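Local coordinates for protein-glutamine gamma-glutamyltransferase 2 (Pagrus major, PDB 1G0D) that probably catalyses the calcium-dependent cross-linking of proteins, joining peptide-bound glutamine to lysine side chains or to small primary amines, at residues W334-M339 and D349-L354; D159-M164 and Y429-E434; A374-G379 and F389-V394. One frame throughout, in Å; residues are numbered along the deposited sequence.

Contact 1: residues W334-M339 and D349-L354; sequences WVESWM and DGWQVL. With SO4 (sulfate ion), chain B.
W338 drives the edge of its six-membered ring into the face of W351, a T-shaped stack with the two planes 84° apart and W338 CE3 only 3.4 Å from W351 CE2. The CG of W338 stands anti to its backbone N (chi1 -171°), which swings the indole across to the neighbouring strand, where its own face lies over G350 CA, 3.7 Å from the ring centroid. On the opposite face of W351 sits the carboxylate of E336, its OE1 3.6 Å from W351 CG. At the ring edge, W351 NE1 hydrogen-bonds O2 of a sulfate, probably from the crystallisation liquor, at 3.1 Å. Further along the same face of the sheet, V353 CG1 makes a CH-pi contact with the five-membered ring of W334.

Behind these groups, V335, S337 and M339 form antiparallel hydrogen-bonded pairs with L354, Q352 and G350; the bond from L354 N to V335 O, at 2.8 Å, is straight. G350 O takes two donors from opposite faces of its plane, M339 N and Q352 NE2, both off the lone pairs; R341 binds Q352 OE1. In the next shell R291 holds the first-shell groups by a salt bridge to E336 OE1, a cation-pi contact with W351 and a hydrogen bond to the sulfate. W334 NE1 is hydrogen-bonded to Y440 OH, beside the catalytic H332 and D355. A carboxylate over an indole face is electrostatically unfavourable, a cost R291 probably offsets; R291 and the W351 N-H also suit an anion.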
# COMPACT_ATOMS: atom_id res chain seq x y z
N TRP A 334 4.81 1.71 -2.24
CA TRP A 334 3.93 1.87 -3.38
C TRP A 334 3.23 0.53 -3.60
O TRP A 334 3.24 -0.36 -2.75
CB TRP A 334 4.66 2.37 -4.65
CG TRP A 334 5.76 1.50 -5.17
CD1 TRP A 334 5.63 0.41 -5.98
CD2 TRP A 334 7.17 1.68 -4.96
NE1 TRP A 334 6.87 -0.12 -6.28
CE2 TRP A 334 7.83 0.65 -5.66
CE3 TRP A 334 7.94 2.61 -4.24
CZ2 TRP A 334 9.22 0.52 -5.67
CZ3 TRP A 334 9.33 2.48 -4.25
CH2 TRP A 334 9.95 1.44 -4.96
N VAL A 335 2.63 0.36 -4.75
CA VAL A 335 1.90 -0.85 -5.00
C VAL A 335 2.22 -1.38 -6.39
O VAL A 335 2.56 -0.61 -7.27
CB VAL A 335 0.42 -0.46 -4.81
CG1 VAL A 335 -0.40 -0.66 -6.05
CG2 VAL A 335 -0.07 -1.14 -3.63
N GLU A 336 2.19 -2.69 -6.56
CA GLU A 336 2.45 -3.33 -7.86
C GLU A 336 1.12 -3.97 -8.27
O GLU A 336 0.51 -4.67 -7.46
CB GLU A 336 3.50 -4.42 -7.71
CG GLU A 336 4.79 -4.18 -8.45
CD GLU A 336 5.86 -5.15 -8.04
OE1 GLU A 336 5.55 -6.34 -7.78
OE2 GLU A 336 7.02 -4.75 -7.94
N SER A 337 0.65 -3.74 -9.50
CA SER A 337 -0.61 -4.36 -9.96
C SER A 337 -0.33 -5.20 -11.20
O SER A 337 0.40 -4.79 -12.08
CB SER A 337 -1.67 -3.31 -10.33
OG SER A 337 -2.25 -2.72 -9.19
N TRP A 338 -0.93 -6.38 -11.27
CA TRP A 338 -0.74 -7.28 -12.41
C TRP A 338 -1.71 -7.00 -13.52
O TRP A 338 -2.90 -6.99 -13.31
CB TRP A 338 -0.94 -8.73 -12.00
CG TRP A 338 -0.55 -9.70 -13.06
CD1 TRP A 338 -1.34 -10.20 -14.08
CD2 TRP A 338 0.75 -10.27 -13.25
NE1 TRP A 338 -0.60 -11.05 -14.88
CE2 TRP A 338 0.69 -11.11 -14.39
CE3 TRP A 338 1.98 -10.16 -12.57
CZ2 TRP A 338 1.80 -11.83 -14.85
CZ3 TRP A 338 3.08 -10.88 -13.03
CH2 TRP A 338 2.99 -11.69 -14.15
N MET A 339 -1.18 -6.80 -14.72
CA MET A 339 -2.00 -6.56 -15.90
C MET A 339 -1.10 -6.57 -17.13
O MET A 339 0.11 -6.35 -17.03
CB MET A 339 -2.68 -5.22 -15.80
CG MET A 339 -1.74 -4.02 -15.94
SD MET A 339 -2.64 -2.53 -15.45
CE MET A 339 -2.63 -2.68 -13.78
N ASP A 349 4.46 -6.47 -20.02
CA ASP A 349 3.33 -7.12 -19.35
C ASP A 349 3.71 -7.55 -17.96
O ASP A 349 4.86 -7.75 -17.68
CB ASP A 349 2.96 -8.38 -20.10
CG ASP A 349 2.15 -8.14 -21.34
OD1 ASP A 349 1.69 -9.17 -21.87
OD2 ASP A 349 1.96 -6.99 -21.78
N GLY A 350 2.74 -7.75 -17.09
CA GLY A 350 3.13 -8.21 -15.78
C GLY A 350 2.89 -7.13 -14.77
O GLY A 350 1.98 -6.31 -14.95
N TRP A 351 3.70 -7.14 -13.71
CA TRP A 351 3.57 -6.18 -12.62
C TRP A 351 3.86 -4.73 -13.03
O TRP A 351 4.86 -4.45 -13.68
CB TRP A 351 4.50 -6.54 -11.45
CG TRP A 351 4.22 -7.83 -10.77
CD1 TRP A 351 4.96 -8.96 -10.85
CD2 TRP A 351 3.10 -8.13 -9.91
NE1 TRP A 351 4.38 -9.96 -10.09
CE2 TRP A 351 3.25 -9.47 -9.51
CE3 TRP A 351 2.02 -7.39 -9.45
CZ2 TRP A 351 2.33 -10.09 -8.65
CZ3 TRP A 351 1.11 -8.00 -8.60
CH2 TRP A 351 1.27 -9.35 -8.21
N GLN A 352 2.99 -3.81 -12.61
CA GLN A 352 3.13 -2.39 -12.91
C GLN A 352 3.17 -1.66 -11.60
O GLN A 352 2.44 -1.99 -10.68
CB GLN A 352 1.94 -1.90 -13.70
CG GLN A 352 1.50 -2.90 -14.73
CD GLN A 352 2.35 -2.87 -15.95
OE1 GLN A 352 2.61 -1.80 -16.49
NE2 GLN A 352 2.78 -4.02 -16.40
N VAL A 353 4.04 -0.68 -11.50
CA VAL A 353 4.18 0.11 -10.30
C VAL A 353 3.19 1.26 -10.32
O VAL A 353 3.15 2.00 -11.27
CB VAL A 353 5.62 0.69 -10.17
CG1 VAL A 353 5.68 1.75 -9.09
CG2 VAL A 353 6.59 -0.40 -9.85
N LEU A 354 2.38 1.36 -9.28
CA LEU A 354 1.39 2.44 -9.09
C LEU A 354 1.77 3.13 -7.75
O LEU A 354 1.66 2.53 -6.67
CB LEU A 354 -0.01 1.84 -8.98
CG LEU A 354 -1.02 1.85 -10.12
CD1 LEU A 354 -0.41 2.45 -11.31
CD2 LEU A 354 -1.47 0.48 -10.44
S SO4 B . 6.58 -12.64 -8.76
O1 SO4 B . 7.09 -11.64 -9.57
O2 SO4 B . 5.21 -12.79 -9.07
O3 SO4 B . 7.23 -13.77 -9.24
O4 SO4 B . 6.95 -12.40 -7.39

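Contact 2: residues D159-M164 and Y429-E434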
# COMPACT_ATOMS: atom_id res chain seq x y z
N ASP A 159 -5.61 -9.87 4.54
CA ASP A 159 -4.66 -9.51 5.57
C ASP A 159 -3.29 -9.50 4.95
O ASP A 159 -2.87 -10.49 4.37
CB ASP A 159 -4.69 -10.54 6.68
CG ASP A 159 -5.90 -10.41 7.52
OD1 ASP A 159 -5.98 -9.38 8.21
OD2 ASP A 159 -6.77 -11.32 7.49
N GLY A 160 -2.61 -8.38 5.08
CA GLY A 160 -1.28 -8.27 4.53
C GLY A 160 -0.28 -7.83 5.59
O GLY A 160 -0.57 -7.78 6.78
N VAL A 161 0.93 -7.57 5.14
CA VAL A 161 1.97 -7.12 6.01
C VAL A 161 2.70 -6.07 5.18
O VAL A 161 3.02 -6.34 4.02
CB VAL A 161 2.89 -8.31 6.35
CG1 VAL A 161 4.11 -7.84 7.10
CG2 VAL A 161 2.12 -9.29 7.19
N ILE A 162 2.91 -4.87 5.72
CA ILE A 162 3.65 -3.87 4.96
C ILE A 162 4.98 -3.68 5.69
O ILE A 162 4.99 -3.51 6.90
CB ILE A 162 2.89 -2.53 4.87
CG1 ILE A 162 1.48 -2.80 4.30
CG2 ILE A 162 3.68 -1.57 4.03
CD1 ILE A 162 0.69 -1.60 3.83
N TYR A 163 6.11 -3.75 5.00
CA TYR A 163 7.40 -3.60 5.66
C TYR A 163 7.79 -2.11 5.89
O TYR A 163 7.43 -1.21 5.09
CB TYR A 163 8.48 -4.38 4.88
CG TYR A 163 8.16 -5.85 4.91
CD1 TYR A 163 8.45 -6.61 6.02
CD2 TYR A 163 7.38 -6.43 3.90
CE1 TYR A 163 7.95 -7.89 6.16
CE2 TYR A 163 6.88 -7.73 4.03
CZ TYR A 163 7.16 -8.45 5.16
OH TYR A 163 6.63 -9.71 5.31
N MET A 164 8.49 -1.86 7.00
CA MET A 164 8.88 -0.52 7.37
C MET A 164 10.15 -0.59 8.14
O MET A 164 10.76 -1.65 8.21
CB MET A 164 7.82 0.11 8.24
CG MET A 164 6.62 0.44 7.43
SD MET A 164 5.27 1.15 8.34
CE MET A 164 6.02 1.54 9.93
N TYR A 429 3.33 -17.44 0.90
CA TYR A 429 3.08 -18.49 1.86
C TYR A 429 3.80 -18.13 3.12
O TYR A 429 5.01 -18.16 3.18
CB TYR A 429 3.60 -19.82 1.32
CG TYR A 429 2.69 -20.44 0.30
CD1 TYR A 429 1.30 -20.36 0.42
CD2 TYR A 429 3.22 -21.08 -0.82
CE1 TYR A 429 0.44 -20.89 -0.55
CE2 TYR A 429 2.38 -21.62 -1.80
CZ TYR A 429 1.00 -21.52 -1.66
OH TYR A 429 0.20 -22.02 -2.66
N GLY A 430 3.03 -17.80 4.14
CA GLY A 430 3.62 -17.38 5.39
C GLY A 430 3.56 -15.87 5.37
O GLY A 430 3.07 -15.25 4.40
N ASN A 431 4.05 -15.26 6.43
CA ASN A 431 4.03 -13.81 6.49
C ASN A 431 5.45 -13.29 6.43
O ASN A 431 5.77 -12.23 6.98
CB ASN A 431 3.27 -13.36 7.76
CG ASN A 431 1.73 -13.61 7.65
OD1 ASN A 431 1.28 -14.76 7.54
ND2 ASN A 431 0.93 -12.53 7.65
N HIS A 432 6.28 -14.05 5.70
CA HIS A 432 7.68 -13.72 5.51
C HIS A 432 7.84 -12.61 4.49
O HIS A 432 6.98 -12.38 3.65
CB HIS A 432 8.51 -14.92 5.02
CG HIS A 432 7.90 -16.26 5.31
ND1 HIS A 432 7.98 -17.32 4.42
CD2 HIS A 432 7.24 -16.73 6.39
CE1 HIS A 432 7.40 -18.38 4.95
NE2 HIS A 432 6.94 -18.05 6.15
N ARG A 433 8.98 -11.95 4.58
CA ARG A 433 9.37 -10.84 3.73
C ARG A 433 10.02 -11.49 2.55
O ARG A 433 10.87 -12.37 2.69
CB ARG A 433 10.36 -9.91 4.47
CG ARG A 433 11.13 -8.85 3.66
CD ARG A 433 12.24 -8.14 4.50
NE ARG A 433 13.59 -8.65 4.23
CZ ARG A 433 14.25 -8.45 3.09
NH1 ARG A 433 13.70 -7.74 2.10
NH2 ARG A 433 15.46 -8.98 2.89
N GLU A 434 9.59 -11.07 1.38
CA GLU A 434 10.13 -11.58 0.15
C GLU A 434 10.96 -10.48 -0.46
O GLU A 434 10.42 -9.44 -0.82
CB GLU A 434 8.96 -11.93 -0.76
CG GLU A 434 9.23 -11.75 -2.22
CD GLU A 434 9.04 -13.05 -2.95
OE1 GLU A 434 8.60 -13.04 -4.14
OE2 GLU A 434 9.34 -14.08 -2.30
O HOH W 1 -1.63 -12.78 6.42
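R433 CB packs over one face of the Y163 ring, a CH-pi contact with the carbon 3.9 Å from the ring centroid. The carbon lies off centre, toward CE1 and CZ, while the arginine chain runs on past the ring and its guanidinium plane stands nearly perpendicular to it. R433 NH1 is hydrogen-bonded to S424 OG. V161 adds a van der Waals touch of a methyl on an amide nitrogen: V161 CG2 packs 3.5 Å from N431 ND2, the two side chains crossing at about a right angle.

The strand 159-164 pairs with strand 169-176 in a two-stranded antiparallel sheet, and V161 and Y163 present one side of it to the turn that leads into strand 433-435. That turn joins the two strands of a small hairpin, 424-426 and 433-435, so two hairpins far apart in sequence meet here. E434, at the end of the segment, is probably a calcium ligand, as in related transglutaminases.

Polar contacts gather at the phenol and the amide. Y163 OH reaches the backbone of the turn, 3.1 Å from N431 O and 3.2 Å from H432 O. N431 ND2 donates to a water at 2.9 Å, and that water gives a weak hydrogen bond to D159 O, bridging the segments at the other end.

Contact 3: residues A374-G379 and F389-V394; sequences AAIKEG and FVFAEV
I376 carries this contact, reaching from helix 373-378 into the side of helix 387-395. From its CB the two branches part. CG2, anti to the backbone N, goes toward V394, with I376 CG2 at 4.1 Å from V394 CG1, and also brushes the ring of F391 at CD2. The other branch, CG1, lies anti to the carbonyl carbon (chi1 -59°) and passes V390, I376 CG1 being 3.8 Å from V390 CG1. At the tip, I376 CD1 closes to 3.6 Å on V390 CG1 and touches F391 at its backbone N and CB, so the methyl fits between successive residues of the partner helix.

F391 returns the contact, its chain sliding past I376 in the opposite direction. Its ring edge meets the backbone of the first helix: F391 CE2 is 3.5 Å from I376 O. The same carbon approaches G379 CA at 3.8 Å, and V452, Y453 and A456 of helix 447-456 also pack on this ring.

G379, with positive phi (76°), is the first residue to leave helical angles, and a Schellman motif closes the last turn there. The axes of segments 374-378 and 389-394 cross at -58°, 9.5 Å apart at closest approach: an apolar helix-helix packing in the transglutaminase core, adjoining N395, probably a calcium ligand.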
# COMPACT_ATOMS: atom_id res chain seq x y z
N ALA A 374 9.32 -3.95 -15.41
CA ALA A 374 10.33 -4.45 -16.36
C ALA A 374 11.04 -3.33 -17.07
O ALA A 374 12.20 -3.50 -17.46
CB ALA A 374 9.68 -5.36 -17.39
N ALA A 375 10.35 -2.20 -17.27
CA ALA A 375 10.92 -1.03 -17.93
C ALA A 375 11.92 -0.46 -16.96
O ALA A 375 12.91 0.12 -17.36
CB ALA A 375 9.86 -0.00 -18.23
N ILE A 376 11.68 -0.63 -15.68
CA ILE A 376 12.63 -0.14 -14.69
C ILE A 376 13.88 -1.04 -14.74
O ILE A 376 15.01 -0.56 -14.94
CB ILE A 376 12.04 -0.15 -13.24
CG1 ILE A 376 10.77 0.72 -13.18
CG2 ILE A 376 13.07 0.34 -12.25
CD1 ILE A 376 10.98 2.12 -13.66
N LYS A 377 13.67 -2.34 -14.60
CA LYS A 377 14.78 -3.29 -14.62
C LYS A 377 15.70 -3.10 -15.81
O LYS A 377 16.92 -3.11 -15.66
CB LYS A 377 14.25 -4.72 -14.65
CG LYS A 377 14.99 -5.70 -13.77
CD LYS A 377 16.34 -5.99 -14.31
CE LYS A 377 17.09 -6.98 -13.41
NZ LYS A 377 16.31 -8.25 -13.25
N GLU A 378 15.12 -2.93 -16.99
CA GLU A 378 15.91 -2.80 -18.21
C GLU A 378 16.29 -1.38 -18.60
O GLU A 378 17.01 -1.17 -19.58
CB GLU A 378 15.17 -3.49 -19.36
CG GLU A 378 15.12 -5.04 -19.28
CD GLU A 378 16.44 -5.68 -18.81
OE1 GLU A 378 16.39 -6.55 -17.91
OE2 GLU A 378 17.53 -5.35 -19.34
N GLY A 379 15.79 -0.42 -17.83
CA GLY A 379 16.08 0.97 -18.07
C GLY A 379 15.36 1.64 -19.22
O GLY A 379 15.93 2.50 -19.86
N PHE A 389 10.67 8.75 -13.12
CA PHE A 389 10.49 8.97 -11.71
C PHE A 389 10.60 7.72 -10.93
O PHE A 389 11.18 7.74 -9.85
CB PHE A 389 9.15 9.61 -11.43
CG PHE A 389 9.14 11.04 -11.70
CD1 PHE A 389 8.89 11.51 -13.00
CD2 PHE A 389 9.53 11.94 -10.72
CE1 PHE A 389 9.04 12.85 -13.30
CE2 PHE A 389 9.68 13.29 -11.03
CZ PHE A 389 9.43 13.74 -12.32
N VAL A 390 10.05 6.64 -11.47
CA VAL A 390 10.10 5.35 -10.78
C VAL A 390 11.48 4.71 -10.89
O VAL A 390 11.90 3.99 -10.00
CB VAL A 390 9.05 4.38 -11.32
CG1 VAL A 390 9.23 3.00 -10.62
CG2 VAL A 390 7.65 4.99 -11.11
N PHE A 391 12.20 5.00 -11.96
CA PHE A 391 13.55 4.47 -12.11
C PHE A 391 14.47 5.24 -11.11
O PHE A 391 15.41 4.67 -10.57
CB PHE A 391 14.01 4.67 -13.56
CG PHE A 391 15.39 4.14 -13.85
CD1 PHE A 391 16.52 4.90 -13.60
CD2 PHE A 391 15.56 2.87 -14.38
CE1 PHE A 391 17.79 4.41 -13.87
CE2 PHE A 391 16.83 2.37 -14.65
CZ PHE A 391 17.94 3.14 -14.39
N ALA A 392 14.19 6.52 -10.86
CA ALA A 392 15.02 7.34 -9.95
C ALA A 392 14.87 6.89 -8.53
O ALA A 392 15.83 6.80 -7.78
CB ALA A 392 14.63 8.80 -10.04
N GLU A 393 13.63 6.61 -8.18
CA GLU A 393 13.27 6.17 -6.84
C GLU A 393 14.17 5.05 -6.31
O GLU A 393 14.53 4.98 -5.13
CB GLU A 393 11.82 5.69 -6.91
CG GLU A 393 11.32 4.99 -5.68
CD GLU A 393 10.94 5.97 -4.61
OE1 GLU A 393 11.30 5.71 -3.44
OE2 GLU A 393 10.29 7.00 -4.95
N VAL A 394 14.54 4.19 -7.23
CA VAL A 394 15.28 2.99 -6.95
C VAL A 394 16.75 3.05 -7.47
O VAL A 394 17.57 2.22 -7.09
CB VAL A 394 14.38 1.86 -7.59
CG1 VAL A 394 15.00 1.27 -8.80
CG2 VAL A 394 14.00 0.86 -6.60

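In the fold
Contact 1 precedes contact 3 along the chain, and both are enclosed by the long loop that contact 2 closes between residues 159 and 434. The hairpin of contact 1 belongs to the four-stranded antiparallel sheet 290-298, 329-339, 350-355, 368-372; its last strand leads directly into helix 373-378 of contact 3. Their centres are about 13 Å apart and they touch, W334 CZ3 resting 3.5 Å from E393 CG. Contact 2 stays separate, its centre about 17 Å from that of contact 1 and about 23 Å from that of contact 3, yet I162 and M164 pack against strand 329-339 and helix 272-286. Contact 1 adjoins catalytic H332 and D355, contact 3 lies close by, and contact 2 is more distant. Contact 2 holds E434 and contact 3 borders N395, both probable calcium ligands.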